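Local coordinates for flavohemoprotein (Vibrio cholerae O1 biovar El Tor, PDB 4EH1) that probably detoxifies nitric oxide by converting it to nitrate with O2 and NAD(P)H, and is represented here by its reductase domain, which binds FAD, at residues E180-D183 with D184-Q187; M190-A193 with E194-L197; L223-K227 with A228-Y232. All coordinates share one frame; numbering follows the deposited sequence.

All three interactions are tight local turns at the surface of the NAD-binding half of the reductase, around one parallel sheet. Interactions 1 and 3 lead into its two outermost strands, 186-187 and 230-234, whereas interaction 2 belongs to the loop between strands 186-187 and 203-208. Interaction 1 has no buried residue and relies on a turn hydrogen bond, a water, an amide laid on a peptide and one small apolar touch. Of the touching residues, one is buried in each of interactions 2 and 3, Leu192 and Val225. These two interactions also meet, Leu192 CB lying 4.0 Å from Leu223 CD1. Interaction 3 is the most polar in its bonding, adding a side-chain carboxylate to its backbone turns.

Interaction 1. Residues E180-D183 with D184-Q187; sequences ESAD and DVLQ
Gln187 lays its side-chain amide flat over the peptide that joins Glu180 to Ser181. The two planes are nearly parallel and the groups sit almost squarely above one another, with Gln187 CD 3.4 Å from Glu180 C. CG is anti to the backbone N (chi1 -170°), and the chain beyond it is extended, which carries the amide across to the other limb. OE1 ends over the Ser181 side, 3.2 Å from Ser181 CB, while NE2 lies above Glu180 CA. The contact is one of flat faces, for which a long, planar, uncharged residue is well suited at an exposed site. Glu180 turns its own side chain away, and its OE2 accepts a hydrogen bond from Ala153 N.

Between these outer residues the chain reverses through a type II beta turn from Ala182 to Val185, the two limbs running nearly antiparallel. Asp184 takes the third place of the turn with a positive phi of 58°, a conformation that aspartate tolerates better than most residues other than glycine and asparagine. Val185 N closes the turn on Ala182 O at 3.1 Å. Water 1 continues the ladder where the limbs spread, accepting from Ala182 N and donating to Val185 O at 2.7 Å. The turn leads into strand 186-187, a short outermost strand of the parallel sheet, where Leu186 pairs through its backbone with Val175 and Tyr177.

Over the turn, Val185 CG2 meets Ala182 CB at 3.6 Å and also touches Ala182 O. The small methyl of alanine lets the branched valine come this close, and both side chains pack on Tyr177 of strand 172-177. The carboxylates of Asp183 and Asp184, by contrast, point off the turn, as suits charged groups at an exposed bend.

Interaction 2. Residues M190-A193 with E194-L197; sequences MQLA and ELIL
Leu192 and Leu195 begin and end a type I beta turn, which is closed by Leu195 N donating to Leu192 O at 3.1 Å with an N-H...O angle of 165°. Water 2 gives the same oxygen a second donor and also donates to Leu195 O, at 2.7 Å. It thus spans the mouth of the turn.

The two leucines meet at their branch ends, Leu192 CD2 lying 3.9 Å from Leu195 CD1, with the side chains at a slant to each other. In Leu195, CG is anti to the carbonyl carbon (chi1 -63°), which sends CD1 back toward Leu192. The backbone itself sets Leu195 CB close to Leu192 O, at 3.5 Å. Leu197, two residues further on, brings CD1 alongside Leu192 CB at 4.4 Å, a looser apolar touch. Leucine suits all three places, because its forked end can fill apolar surroundings while the backbone turns.

Glu194, in the exposed part of the turn, folds back on itself. Its CG stands between the backbone N and the carbonyl carbon, and a bend at chi2 (-76°) returns the carboxylate toward Gln191 O. The close approach of these oxygens brings two acceptors together and is not a hydrogen bond, so the exact placing of the carboxylate is doubtful. Ala193, with no more than a methyl, occupies the outside of the bend.

The turn lies against helix 210-223, where Gln219 accepts from Leu192 N and, with the Tyr215 hydroxyl, binds Met190 O. Leu192 also packs on Leu220 of that helix. On the sheet, Leu192 and Leu195 pack on Leu147 of strand 144-150, and Leu195 also reaches Trp176 of strand 172-177, so the loop joins helix 210-223 to these two strands of the parallel sheet.

Interaction 3. Residues L223-K227 with A228-Y232; sequences LGVDK and ARIHY. With SO4 (sulfate ion), chain F.
A chi1 of -169° swings the carboxylate of Asp226 away from its amide N, and a chi2 of 77° turns OD2 forward to accept from Ala228 N at 3.0 Å. The amide comes from above the carboxylate plane, making an Asx turn; a short acidic side chain suits this. Lys227 and Ala228 form a 3-10 turn, in which Arg229 N donates to Asp226 O at 2.9 Å and Ile230 N to Lys227 O.

In Arg229 a bend at chi3 (-74°) folds the guanidinium back past Asp226, bringing NH1 within 3.9 Å of Val225 CG1. NH1 donates hydrogen bonds to Ile199 O and Gly202 O, which hold it in place. The buried Val225 turns CG1 to Ile230 CG1, two branched aliphatics meeting at 3.9 Å.

Tyr232 N makes a straight but long hydrogen bond (3.3 Å) to O1 of a sulfate ion probably from the crystallisation liquor. Gly224 ends helix 210-223 in a Schellman motif, its positive phi calling for glycine because a side chain would jam against the preceding carbonyl O. The 3-10 turn then feeds strand 230-234, beside strand 203-208, completing a beta-alpha-beta crossover of the NAD-binding domain that reaches Val234, probably an FAD-binding residue.

Interaction 1. Residues E180-D183 with D184-Q187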
# COMPACT_ATOMS: atom_id res chain seq x y z
N GLU A 180 -16.11 17.60 -5.67
CA GLU A 180 -15.52 18.11 -6.91
C GLU A 180 -16.18 17.41 -8.10
O GLU A 180 -16.94 16.46 -7.93
CB GLU A 180 -13.99 17.90 -6.91
CG GLU A 180 -13.56 16.42 -6.80
CD GLU A 180 -12.05 16.22 -6.62
OE1 GLU A 180 -11.36 17.17 -6.17
OE2 GLU A 180 -11.54 15.13 -6.93
N SER A 181 -15.92 17.91 -9.29
CA SER A 181 -16.43 17.28 -10.50
C SER A 181 -15.30 16.49 -11.12
O SER A 181 -14.14 16.73 -10.80
CB SER A 181 -16.86 18.35 -11.49
OG SER A 181 -15.72 19.10 -11.85
N ALA A 182 -15.64 15.56 -12.00
CA ALA A 182 -14.65 14.84 -12.78
C ALA A 182 -15.34 14.20 -13.97
O ALA A 182 -16.56 14.03 -13.98
CB ALA A 182 -13.99 13.77 -11.92
N ASP A 183 -14.54 13.84 -14.97
CA ASP A 183 -15.04 13.22 -16.17
C ASP A 183 -15.81 11.95 -15.79
O ASP A 183 -15.30 11.09 -15.05
CB ASP A 183 -13.89 12.92 -17.13
CG ASP A 183 -13.31 14.21 -17.78
OD1 ASP A 183 -14.09 15.16 -18.04
OD2 ASP A 183 -12.09 14.25 -18.05
N ASP A 184 -17.05 11.88 -16.26
CA ASP A 184 -17.92 10.73 -16.01
C ASP A 184 -18.18 10.43 -14.52
O ASP A 184 -18.29 9.28 -14.13
CB ASP A 184 -17.39 9.47 -16.70
CG ASP A 184 -18.47 8.43 -16.92
OD1 ASP A 184 -19.47 8.74 -17.61
OD2 ASP A 184 -18.35 7.30 -16.38
N VAL A 185 -18.25 11.47 -13.69
CA VAL A 185 -18.83 11.29 -12.36
C VAL A 185 -19.83 12.40 -12.13
O VAL A 185 -19.76 13.47 -12.73
CB VAL A 185 -17.78 11.32 -11.21
CG1 VAL A 185 -16.59 10.38 -11.53
CG2 VAL A 185 -17.34 12.71 -10.94
N LEU A 186 -20.79 12.15 -11.25
CA LEU A 186 -21.74 13.20 -10.95
C LEU A 186 -21.25 13.90 -9.68
O LEU A 186 -20.76 13.27 -8.76
CB LEU A 186 -23.11 12.60 -10.76
CG LEU A 186 -23.66 12.07 -12.08
CD1 LEU A 186 -24.80 11.12 -11.83
CD2 LEU A 186 -24.13 13.25 -12.92
N GLN A 187 -21.37 15.21 -9.66
CA GLN A 187 -20.97 15.99 -8.50
C GLN A 187 -22.15 16.15 -7.55
O GLN A 187 -23.22 16.59 -7.94
CB GLN A 187 -20.49 17.37 -8.95
CG GLN A 187 -19.84 18.13 -7.85
CD GLN A 187 -19.02 19.31 -8.36
OE1 GLN A 187 -19.09 19.66 -9.54
NE2 GLN A 187 -18.24 19.91 -7.47
O HOH W 1 -18.56 15.80 -12.32

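Interaction 2. Residues M190-A193 with E194-L197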
# COMPACT_ATOMS: atom_id res chain seq x y z
N MET A 190 -25.82 11.50 -3.94
CA MET A 190 -26.36 10.44 -4.76
C MET A 190 -27.87 10.63 -4.87
O MET A 190 -28.59 10.52 -3.90
CB MET A 190 -26.06 9.09 -4.08
CG MET A 190 -26.36 7.90 -5.00
SD MET A 190 -26.12 6.29 -4.23
CE MET A 190 -24.32 6.16 -4.14
N GLN A 191 -28.36 10.94 -6.06
CA GLN A 191 -29.79 11.07 -6.23
C GLN A 191 -30.29 10.01 -7.19
O GLN A 191 -29.78 9.89 -8.31
CB GLN A 191 -30.14 12.47 -6.71
CG GLN A 191 -30.12 13.46 -5.56
CD GLN A 191 -30.19 14.87 -6.04
OE1 GLN A 191 -29.23 15.39 -6.62
NE2 GLN A 191 -31.32 15.52 -5.80
N LEU A 192 -31.29 9.24 -6.76
CA LEU A 192 -31.67 8.01 -7.46
C LEU A 192 -32.84 8.14 -8.45
O LEU A 192 -33.07 7.24 -9.25
CB LEU A 192 -31.99 6.90 -6.44
CG LEU A 192 -30.93 6.62 -5.38
CD1 LEU A 192 -31.53 5.69 -4.36
CD2 LEU A 192 -29.66 5.99 -5.96
N ALA A 193 -33.56 9.25 -8.39
CA ALA A 193 -34.86 9.40 -9.05
C ALA A 193 -34.81 9.27 -10.55
O ALA A 193 -35.80 8.93 -11.18
CB ALA A 193 -35.49 10.77 -8.68
N GLU A 194 -33.65 9.58 -11.12
CA GLU A 194 -33.52 9.72 -12.55
C GLU A 194 -32.65 8.59 -13.10
O GLU A 194 -32.29 8.58 -14.28
CB GLU A 194 -32.92 11.09 -12.87
CG GLU A 194 -31.40 11.16 -12.65
CD GLU A 194 -30.97 11.27 -11.19
OE1 GLU A 194 -31.62 10.69 -10.29
OE2 GLU A 194 -29.95 11.96 -10.93
N LEU A 195 -32.32 7.63 -12.25
CA LEU A 195 -31.50 6.51 -12.69
C LEU A 195 -32.35 5.37 -13.27
O LEU A 195 -33.46 5.13 -12.81
CB LEU A 195 -30.69 5.98 -11.53
CG LEU A 195 -29.69 6.95 -10.93
CD1 LEU A 195 -28.92 6.25 -9.83
CD2 LEU A 195 -28.74 7.53 -11.97
N ILE A 196 -31.82 4.66 -14.26
CA ILE A 196 -32.46 3.43 -14.69
C ILE A 196 -32.13 2.31 -13.70
O ILE A 196 -30.98 1.90 -13.60
CB ILE A 196 -31.95 2.98 -16.08
CG1 ILE A 196 -32.10 4.10 -17.11
CG2 ILE A 196 -32.71 1.71 -16.52
CD1 ILE A 196 -31.61 3.68 -18.50
N LEU A 197 -33.14 1.81 -12.99
CA LEU A 197 -32.94 0.88 -11.88
C LEU A 197 -34.05 -0.17 -11.81
O LEU A 197 -35.21 0.11 -12.12
CB LEU A 197 -32.97 1.65 -10.54
CG LEU A 197 -31.82 2.60 -10.19
CD1 LEU A 197 -32.13 3.28 -8.88
CD2 LEU A 197 -30.47 1.89 -10.12
O HOH W 2 -34.52 5.09 -10.33

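Interaction 3. Residues L223-K227 with A228-Y232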
# COMPACT_ATOMS: atom_id res chain seq x y z
N LEU A 223 -39.42 5.47 -4.10
CA LEU A 223 -39.43 5.02 -5.50
C LEU A 223 -40.28 3.75 -5.66
O LEU A 223 -40.68 3.39 -6.78
CB LEU A 223 -38.00 4.75 -6.00
CG LEU A 223 -37.22 5.98 -6.46
CD1 LEU A 223 -35.75 5.65 -6.71
CD2 LEU A 223 -37.85 6.55 -7.72
N GLY A 224 -40.55 3.07 -4.56
CA GLY A 224 -41.43 1.93 -4.58
C GLY A 224 -40.76 0.59 -4.33
O GLY A 224 -41.39 -0.45 -4.50
N VAL A 225 -39.50 0.60 -3.88
CA VAL A 225 -38.82 -0.64 -3.55
C VAL A 225 -39.38 -1.25 -2.28
O VAL A 225 -39.46 -0.59 -1.25
CB VAL A 225 -37.31 -0.45 -3.39
CG1 VAL A 225 -36.62 -1.81 -3.05
CG2 VAL A 225 -36.71 0.14 -4.66
N ASP A 226 -39.78 -2.53 -2.35
CA ASP A 226 -40.28 -3.21 -1.16
C ASP A 226 -39.18 -3.39 -0.14
O ASP A 226 -38.04 -3.68 -0.48
CB ASP A 226 -40.90 -4.57 -1.48
CG ASP A 226 -41.66 -5.14 -0.28
OD1 ASP A 226 -42.79 -4.67 -0.02
OD2 ASP A 226 -41.14 -6.02 0.42
N LYS A 227 -39.55 -3.22 1.13
CA LYS A 227 -38.57 -3.23 2.19
C LYS A 227 -37.86 -4.57 2.24
O LYS A 227 -36.69 -4.63 2.59
CB LYS A 227 -39.24 -2.92 3.55
CG LYS A 227 -40.21 -4.01 4.05
CD LYS A 227 -40.92 -3.57 5.31
CE LYS A 227 -41.79 -4.67 5.90
NZ LYS A 227 -41.01 -5.66 6.70
N ALA A 228 -38.58 -5.65 1.88
CA ALA A 228 -37.99 -6.99 1.87
C ALA A 228 -36.84 -7.15 0.86
O ALA A 228 -36.11 -8.12 0.92
CB ALA A 228 -39.06 -8.05 1.62
N ARG A 229 -36.69 -6.18 -0.05
CA ARG A 229 -35.62 -6.24 -1.06
C ARG A 229 -34.52 -5.22 -0.77
O ARG A 229 -33.66 -4.95 -1.62
CB ARG A 229 -36.19 -6.09 -2.48
CG ARG A 229 -37.05 -7.29 -2.92
CD ARG A 229 -37.54 -7.22 -4.39
NE ARG A 229 -38.62 -6.25 -4.58
CZ ARG A 229 -38.49 -5.05 -5.15
NH1 ARG A 229 -37.32 -4.64 -5.64
NH2 ARG A 229 -39.56 -4.27 -5.26
N ILE A 230 -34.52 -4.67 0.44
CA ILE A 230 -33.45 -3.78 0.86
C ILE A 230 -32.64 -4.47 1.92
O ILE A 230 -33.16 -4.85 2.97
CB ILE A 230 -34.00 -2.49 1.43
CG1 ILE A 230 -34.74 -1.73 0.32
CG2 ILE A 230 -32.87 -1.60 1.98
CD1 ILE A 230 -35.62 -0.64 0.81
N HIS A 231 -31.36 -4.65 1.65
CA HIS A 231 -30.50 -5.35 2.59
C HIS A 231 -29.37 -4.39 2.93
O HIS A 231 -28.84 -3.71 2.04
CB HIS A 231 -29.97 -6.64 1.97
CG HIS A 231 -30.96 -7.38 1.13
ND1 HIS A 231 -31.76 -8.39 1.63
CD2 HIS A 231 -31.27 -7.28 -0.19
CE1 HIS A 231 -32.53 -8.86 0.66
NE2 HIS A 231 -32.24 -8.21 -0.46
N TYR A 232 -28.98 -4.31 4.19
CA TYR A 232 -28.09 -3.22 4.55
C TYR A 232 -27.21 -3.57 5.71
O TYR A 232 -27.54 -4.43 6.52
CB TYR A 232 -28.90 -1.97 4.90
CG TYR A 232 -29.60 -2.10 6.25
CD1 TYR A 232 -30.66 -2.98 6.41
CD2 TYR A 232 -29.19 -1.36 7.34
CE1 TYR A 232 -31.30 -3.13 7.62
CE2 TYR A 232 -29.84 -1.49 8.58
CZ TYR A 232 -30.89 -2.39 8.71
OH TYR A 232 -31.55 -2.55 9.91
S SO4 F . -29.65 -7.58 6.67
O1 SO4 F . -30.43 -6.42 6.24
O2 SO4 F . -29.33 -7.48 8.09
O3 SO4 F . -30.42 -8.80 6.42
O4 SO4 F . -28.42 -7.66 5.89